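Local coordinates for protein endo-alpha-mannosidase (Bacteroides thetaiotaomicron, PDB 4ACY) that probably hydrolyses internal alpha-mannosidic linkages in mannose-containing glycans, as a family 99 glycoside hydrolase with endo-alpha-mannosidase activity, at residues L361-T364 and A365-D369; R110-K114 and A115-V119; A257-P260 and A261-K264. All coordinates share one frame; numbering follows the deposited sequence.

Contact 1 of 3, residues L361-T364 and A365-D369; sequences LIRT and AYWVD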
loop_
_atom_site.group_PDB
_atom_site.type_symbol
_atom_site.label_atom_id
_atom_site.label_comp_id
_atom_site.label_asym_id
_atom_site.label_seq_id
_atom_site.Cartn_x
_atom_site.Cartn_y
_atom_site.Cartn_z
ATOM N N LEU A 361 -3.700 -9.126 12.141
ATOM C CA LEU A 361 -4.982 -8.418 12.102
ATOM C C LEU A 361 -5.379 -7.986 13.507
ATOM O O LEU A 361 -5.755 -6.831 13.717
ATOM C CB LEU A 361 -6.075 -9.294 11.480
ATOM C CG LEU A 361 -5.913 -9.788 10.052
ATOM C CD1 LEU A 361 -7.173 -10.515 9.670
ATOM C CD2 LEU A 361 -5.671 -8.610 9.084
ATOM N N ILE A 362 -5.302 -8.920 14.461
ATOM C CA ILE A 362 -5.541 -8.630 15.883
ATOM C C ILE A 362 -4.668 -7.500 16.407
ATOM O O ILE A 362 -5.156 -6.570 17.058
ATOM C CB ILE A 362 -5.319 -9.911 16.751
ATOM C CG1 ILE A 362 -6.300 -11.009 16.320
ATOM C CG2 ILE A 362 -5.443 -9.594 18.237
ATOM C CD1 ILE A 362 -5.953 -12.424 16.850
ATOM N N ARG A 363 -3.371 -7.573 16.108
ATOM C CA ARG A 363 -2.414 -6.599 16.620
ATOM C C ARG A 363 -2.593 -5.222 15.960
ATOM O O ARG A 363 -2.340 -4.188 16.587
ATOM C CB ARG A 363 -0.984 -7.121 16.446
ATOM C CG ARG A 363 0.072 -6.418 17.292
ATOM C CD ARG A 363 -0.236 -6.549 18.787
ATOM N NE ARG A 363 0.836 -6.012 19.611
ATOM C CZ ARG A 363 0.725 -5.794 20.924
ATOM N NH1 ARG A 363 -0.419 -6.049 21.560
ATOM N NH2 ARG A 363 1.750 -5.316 21.597
ATOM N N THR A 364 -3.014 -5.213 14.694
ATOM C CA THR A 364 -3.382 -3.962 14.023
ATOM C C THR A 364 -4.528 -3.240 14.757
ATOM O O THR A 364 -4.437 -2.037 15.021
ATOM C CB THR A 364 -3.753 -4.190 12.542
ATOM O OG1 THR A 364 -2.614 -4.718 11.850
ATOM C CG2 THR A 364 -4.156 -2.863 11.869
ATOM N N ALA A 365 -5.578 -3.986 15.100
ATOM C CA ALA A 365 -6.710 -3.435 15.857
ATOM C C ALA A 365 -6.248 -2.777 17.154
ATOM O O ALA A 365 -6.733 -1.698 17.502
ATOM C CB ALA A 365 -7.745 -4.513 16.147
ATOM N N TYR A 366 -5.312 -3.430 17.853
ATOM C CA TYR A 366 -4.684 -2.888 19.061
ATOM C C TYR A 366 -4.009 -1.545 18.800
ATOM O O TYR A 366 -4.217 -0.577 19.529
ATOM C CB TYR A 366 -3.657 -3.884 19.619
ATOM C CG TYR A 366 -2.834 -3.302 20.728
ATOM C CD1 TYR A 366 -3.330 -3.261 22.028
ATOM C CD2 TYR A 366 -1.567 -2.765 20.480
ATOM C CE1 TYR A 366 -2.584 -2.710 23.052
ATOM C CE2 TYR A 366 -0.811 -2.203 21.497
ATOM C CZ TYR A 366 -1.328 -2.190 22.786
ATOM O OH TYR A 366 -0.597 -1.651 23.806
ATOM N N TRP A 367 -3.193 -1.490 17.755
ATOM C CA TRP A 367 -2.490 -0.261 17.404
ATOM C C TRP A 367 -3.414 0.847 16.897
ATOM O O TRP A 367 -3.196 2.023 17.200
ATOM C CB TRP A 367 -1.371 -0.563 16.402
ATOM C CG TRP A 367 -0.229 -1.202 17.119
ATOM C CD1 TRP A 367 0.262 -2.462 16.936
ATOM C CD2 TRP A 367 0.531 -0.620 18.176
ATOM N NE1 TRP A 367 1.303 -2.697 17.806
ATOM C CE2 TRP A 367 1.489 -1.581 18.580
ATOM C CE3 TRP A 367 0.504 0.626 18.816
ATOM C CZ2 TRP A 367 2.400 -1.345 19.611
ATOM C CZ3 TRP A 367 1.429 0.867 19.841
ATOM C CH2 TRP A 367 2.361 -0.115 20.220
ATOM N N VAL A 368 -4.435 0.477 16.134
ATOM C CA VAL A 368 -5.461 1.444 15.731
ATOM C C VAL A 368 -6.109 2.076 16.977
ATOM O O VAL A 368 -6.297 3.288 17.033
ATOM C CB VAL A 368 -6.511 0.835 14.756
ATOM C CG1 VAL A 368 -7.703 1.780 14.536
ATOM C CG2 VAL A 368 -5.867 0.486 13.413
ATOM N N ASP A 369 -6.422 1.263 17.983
ATOM C CA ASP A 369 -6.984 1.821 19.213
ATOM C C ASP A 369 -5.991 2.750 19.933
ATOM O O ASP A 369 -6.380 3.823 20.418
ATOM C CB ASP A 369 -7.497 0.728 20.143
ATOM C CG ASP A 369 -8.170 1.293 21.378
ATOM O OD1 ASP A 369 -9.221 1.958 21.246
ATOM O OD2 ASP A 369 -7.630 1.082 22.479
#
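Arg363 and Tyr366, one turn apart on the C-terminal helix 359-376 of the barrel, form a cation-pi stack on a partly exposed side of that helix. The guanidinium lies flat over one face of the phenol ring, the two planes 6° from parallel, with CZ of Arg363 4.2 Å from the centroid of the Tyr366 ring. NH1 of Arg363 sits over the ring centre and comes to 3.6 Å from CD2 of Tyr366. Both side chains leave the helix the same way, each with CG anti to its own backbone N, and a bend at chi2 (60°) brings the arginine chain over the ring. NE of Arg363 passes 3.8 Å from NE1 of Trp367, whose indole is steeply inclined to the guanidinium. Both nitrogens are held by Asp308 OD1, through a salt bridge from Arg363 and a hydrogen bond from Trp367. With an alanine at Arg363, the Tyr366 face would probably lose its cation and Asp308 a salt-bridge partner. Underneath runs the regular i to i+4 backbone bonding, the shortest bond being Val368 N to Thr364 O at 2.7 Å. Trp367 packs on helix 305-316, where its ring stacks with Tyr311, while Leu361 and Thr364 rest on helix 102-115.

Contact 2 of 3, residues R110-K114 and A115-V119; sequences RMHIK and ANVGV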
loop_
_atom_site.group_PDB
_atom_site.type_symbol
_atom_site.label_atom_id
_atom_site.label_comp_id
_atom_site.label_asym_id
_atom_site.label_seq_id
_atom_site.Cartn_x
_atom_site.Cartn_y
_atom_site.Cartn_z
ATOM N N ARG A 110 -13.824 -8.213 5.524
ATOM C CA ARG A 110 -14.025 -8.672 6.901
ATOM C C ARG A 110 -12.724 -8.623 7.716
ATOM O O ARG A 110 -12.742 -8.310 8.927
ATOM C CB ARG A 110 -14.635 -10.080 6.920
HETATM N N MSE A 111 -11.595 -8.910 7.056
HETATM C CA MSE A 111 -10.297 -8.866 7.733
HETATM C C MSE A 111 -9.918 -7.441 8.110
HETATM O O MSE A 111 -9.305 -7.211 9.151
HETATM C CB MSE A 111 -9.213 -9.508 6.872
HETATM C CG MSE A 111 -9.380 -11.019 6.748
HETATM SE SE MSE A 111 -8.218 -11.742 5.380
HETATM C CE MSE A 111 -8.486 -13.633 5.750
ATOM N N HIS A 112 -10.280 -6.479 7.263
ATOM C CA HIS A 112 -10.065 -5.084 7.607
ATOM C C HIS A 112 -10.930 -4.676 8.800
ATOM O O HIS A 112 -10.462 -3.979 9.689
ATOM C CB HIS A 112 -10.298 -4.188 6.397
ATOM C CG HIS A 112 -9.209 -4.296 5.377
ATOM N ND1 HIS A 112 -8.200 -3.360 5.260
ATOM C CD2 HIS A 112 -8.935 -5.259 4.469
ATOM C CE1 HIS A 112 -7.377 -3.723 4.289
ATOM N NE2 HIS A 112 -7.797 -4.875 3.796
ATOM N N ILE A 113 -12.182 -5.141 8.826
ATOM C CA ILE A 113 -13.045 -4.903 9.995
ATOM C C ILE A 113 -12.398 -5.474 11.275
ATOM O O ILE A 113 -12.334 -4.795 12.306
ATOM C CB ILE A 113 -14.493 -5.431 9.754
ATOM C CG1 ILE A 113 -15.155 -4.698 8.574
ATOM C CG2 ILE A 113 -15.344 -5.327 11.020
ATOM C CD1 ILE A 113 -15.041 -3.149 8.592
ATOM N N LYS A 114 -11.867 -6.692 11.196
ATOM C CA LYS A 114 -11.121 -7.265 12.324
ATOM C C LYS A 114 -9.941 -6.379 12.763
ATOM O O LYS A 114 -9.714 -6.201 13.959
ATOM C CB LYS A 114 -10.651 -8.691 11.998
ATOM C CG LYS A 114 -9.856 -9.352 13.137
ATOM C CD LYS A 114 -9.348 -10.760 12.786
ATOM C CE LYS A 114 -10.474 -11.779 12.689
ATOM N NZ LYS A 114 -9.945 -13.112 12.280
ATOM N N ALA A 115 -9.218 -5.799 11.799
ATOM C CA ALA A 115 -8.048 -4.956 12.086
ATOM C C ALA A 115 -8.400 -3.510 12.456
ATOM O O ALA A 115 -7.516 -2.722 12.822
ATOM C CB ALA A 115 -7.081 -4.969 10.882
ATOM N N ASN A 116 -9.690 -3.169 12.373
ATOM C CA ASN A 116 -10.187 -1.803 12.611
ATOM C C ASN A 116 -9.653 -0.785 11.592
ATOM O O ASN A 116 -9.618 0.417 11.865
ATOM C CB ASN A 116 -9.860 -1.301 14.025
ATOM C CG ASN A 116 -10.656 -2.005 15.103
ATOM O OD1 ASN A 116 -10.453 -1.759 16.293
ATOM N ND2 ASN A 116 -11.562 -2.881 14.702
ATOM N N VAL A 117 -9.248 -1.281 10.428
ATOM C CA VAL A 117 -8.706 -0.427 9.362
ATOM C C VAL A 117 -9.861 -0.040 8.435
ATOM O O VAL A 117 -10.446 -0.892 7.775
ATOM C CB VAL A 117 -7.570 -1.153 8.583
ATOM C CG1 VAL A 117 -7.118 -0.328 7.348
ATOM C CG2 VAL A 117 -6.377 -1.466 9.512
ATOM N N GLY A 118 -10.210 1.250 8.409
ATOM C CA GLY A 118 -11.374 1.694 7.634
ATOM C C GLY A 118 -11.141 2.076 6.181
ATOM O O GLY A 118 -12.093 2.364 5.458
ATOM N N VAL A 119 -9.882 2.073 5.747
ATOM C CA VAL A 119 -9.543 2.512 4.389
ATOM C C VAL A 119 -8.528 1.586 3.746
ATOM O O VAL A 119 -7.558 1.209 4.384
ATOM C CB VAL A 119 -8.924 3.927 4.384
ATOM C CG1 VAL A 119 -9.006 4.546 2.974
ATOM C CG2 VAL A 119 -9.595 4.821 5.410
#
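His112, Ala115 and Val117 make most of the contact where helix 102-115 ends and the chain turns into strand 117-124. The imidazole of His112 meets Val117 at its edge, with CG1 of Val117 lying close to the ring plane, and CB of His112 is 3.6 Å from Val117 O. With CG1 anti to the backbone N (chi1 173°), Val117 directs this methyl to the ring. The backbone ties the same two residues, Val117 N donating to His112 O at 3.0 Å. Ala115 N closes the last turn by bonding Met111 O (3.0 Å), and CB of Ala115 is 3.6 Å from that oxygen. Asn116, left-handed in its backbone (phi 64°), grips Ile113 O twice. Asn116 N lies 3.1 Å from Ile113 O, above the carbonyl plane, whereas Asn116 ND2 meets Ile113 O nearly end-on at 3.2 Å, on the C=O line carried past the oxygen, which lies near the amide plane. On the helix side, His112 packs on strand 42-46 and Lys114 NZ forms a salt bridge with Asp358. Positive phi at Asn116, with these backbone bonds of Asn116 N and Val117 N, makes this a Schellman motif, linking a helix to the second TIM-barrel strand.

Contact 3 of 3, residues A257-P260 and A261-K264; sequences ASTP and ANWK
The turn leading into helix 263-272, after barrel strand 244-246, is folded back against its own tryptophan. Trp263 donates from NE1 to Ala257 O over 2.9 Å, with the oxygen practically in the indole plane, so the bond fixes how the ring is turned. Pro260 covers one face of the indole: CA of Pro260 stands 3.7 Å from the centroid of the five-membered ring of Trp263, a CH-pi contact made 14° off the ring normal. The pyrrolidine runs alongside, CB of Pro260 being 4.0 Å from CE3 of Trp263 while CG lies over the far end of the six-membered ring. Trp263 CG is anti to its carbonyl carbon (chi1 -71°), which swings the indole back over the proline. Two backbone bonds tighten the turn, from Asn262 N to Thr259 O at 2.9 Å and from Trp263 N to Pro260 O at 3.0 Å. A water donates to Pro260 O (2.7 Å) and accepts from Lys264 N. Asn262 ND2 and Thr259 OG1 bond to the carbonyls of Asn256 and Thr255. Trp263 also meets Phe277 edge-to-face and packs on helix 305-316, in the outer layer of a TIM barrel, at the beta-alpha-beta crossover from strand 244-246 to strand 276-281.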
loop_
_atom_site.group_PDB
_atom_site.type_symbol
_atom_site.label_atom_id
_atom_site.label_comp_id
_atom_site.label_asym_id
_atom_site.label_seq_id
_atom_site.Cartn_x
_atom_site.Cartn_y
_atom_site.Cartn_z
ATOM N N ALA A 257 13.558 8.140 4.561
ATOM C CA ALA A 257 12.157 8.383 4.933
ATOM C C ALA A 257 11.492 7.209 5.661
ATOM O O ALA A 257 10.536 7.412 6.419
ATOM C CB ALA A 257 11.356 8.755 3.716
ATOM N N SER A 258 11.972 5.982 5.417
ATOM C CA SER A 258 11.413 4.798 6.086
ATOM C C SER A 258 12.260 4.382 7.275
ATOM O O SER A 258 12.274 3.222 7.664
ATOM C CB SER A 258 11.226 3.626 5.119
ATOM O OG SER A 258 12.464 3.206 4.575
ATOM N N THR A 259 12.967 5.361 7.835
ATOM C CA THR A 259 13.703 5.205 9.076
ATOM C C THR A 259 12.884 5.910 10.172
ATOM O O THR A 259 12.804 7.140 10.171
ATOM C CB THR A 259 15.082 5.871 8.951
ATOM O OG1 THR A 259 15.798 5.314 7.830
ATOM C CG2 THR A 259 15.870 5.688 10.215
ATOM N N PRO A 260 12.252 5.136 11.082
ATOM C CA PRO A 260 11.307 5.741 12.041
ATOM C C PRO A 260 11.878 6.835 12.945
ATOM O O PRO A 260 11.135 7.722 13.380
ATOM C CB PRO A 260 10.824 4.545 12.861
ATOM C CG PRO A 260 10.849 3.411 11.859
ATOM C CD PRO A 260 12.100 3.664 11.028
ATOM N N ALA A 261 13.182 6.783 13.203
ATOM C CA ALA A 261 13.851 7.827 13.988
ATOM C C ALA A 261 13.655 9.216 13.397
ATOM O O ALA A 261 13.755 10.212 14.119
ATOM C CB ALA A 261 15.341 7.524 14.122
ATOM N N ASN A 262 13.377 9.287 12.094
ATOM C CA ASN A 262 13.205 10.569 11.412
ATOM C C ASN A 262 11.759 11.056 11.365
ATOM O O ASN A 262 11.498 12.161 10.899
ATOM C CB ASN A 262 13.767 10.514 9.990
ATOM C CG ASN A 262 15.257 10.234 9.975
ATOM O OD1 ASN A 262 15.993 10.765 10.803
ATOM N ND2 ASN A 262 15.707 9.378 9.050
ATOM N N TRP A 263 10.834 10.233 11.845
ATOM C CA TRP A 263 9.409 10.535 11.718
ATOM C C TRP A 263 8.917 11.763 12.499
ATOM O O TRP A 263 8.135 12.551 11.971
ATOM C CB TRP A 263 8.561 9.296 11.996
ATOM C CG TRP A 263 8.675 8.261 10.893
ATOM C CD1 TRP A 263 9.281 8.416 9.684
ATOM C CD2 TRP A 263 8.119 6.942 10.899
ATOM N NE1 TRP A 263 9.160 7.264 8.938
ATOM C CE2 TRP A 263 8.441 6.344 9.657
ATOM C CE3 TRP A 263 7.380 6.206 11.830
ATOM C CZ2 TRP A 263 8.050 5.028 9.321
ATOM C CZ3 TRP A 263 6.998 4.889 11.503
ATOM C CH2 TRP A 263 7.324 4.329 10.251
ATOM N N LYS A 264 9.367 11.938 13.739
ATOM C CA LYS A 264 9.024 13.164 14.483
ATOM C C LYS A 264 9.434 14.443 13.735
ATOM O O LYS A 264 8.639 15.382 13.597
ATOM C CB LYS A 264 9.612 13.138 15.898
ATOM C CG LYS A 264 8.871 12.205 16.826
ATOM C CD LYS A 264 9.377 12.335 18.264
ATOM C CE LYS A 264 8.586 11.429 19.194
ATOM N NZ LYS A 264 8.976 11.609 20.621
HETATM O O HOH W 1 10.599 9.664 15.206
#

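Overall arrangement
Contacts 1 and 2 are direct neighbours, their centres 9 Å apart, although about 240 residues separate them in sequence. Thr364 CG2 meets Val117 CG2 at 3.5 Å, and Ala365 CB lies 3.4 Å from Lys114 O, so the C-terminal helix packs on the end of helix 102-115. Contact 3 touches neither: its centre lies 21 Å from that of contact 1 and 25 Å from that of contact 2. Helix 305-316 bridges the gap, packing on Trp367 and on Pro260 and Trp263. Contacts 1 and 3 lie outside the barrel, while contact 2 enters strand 117-124 at its N-terminal end; TIM-barrel active sites lie at the C-terminal strand ends, so contact 2 is probably on the face away from catalysis.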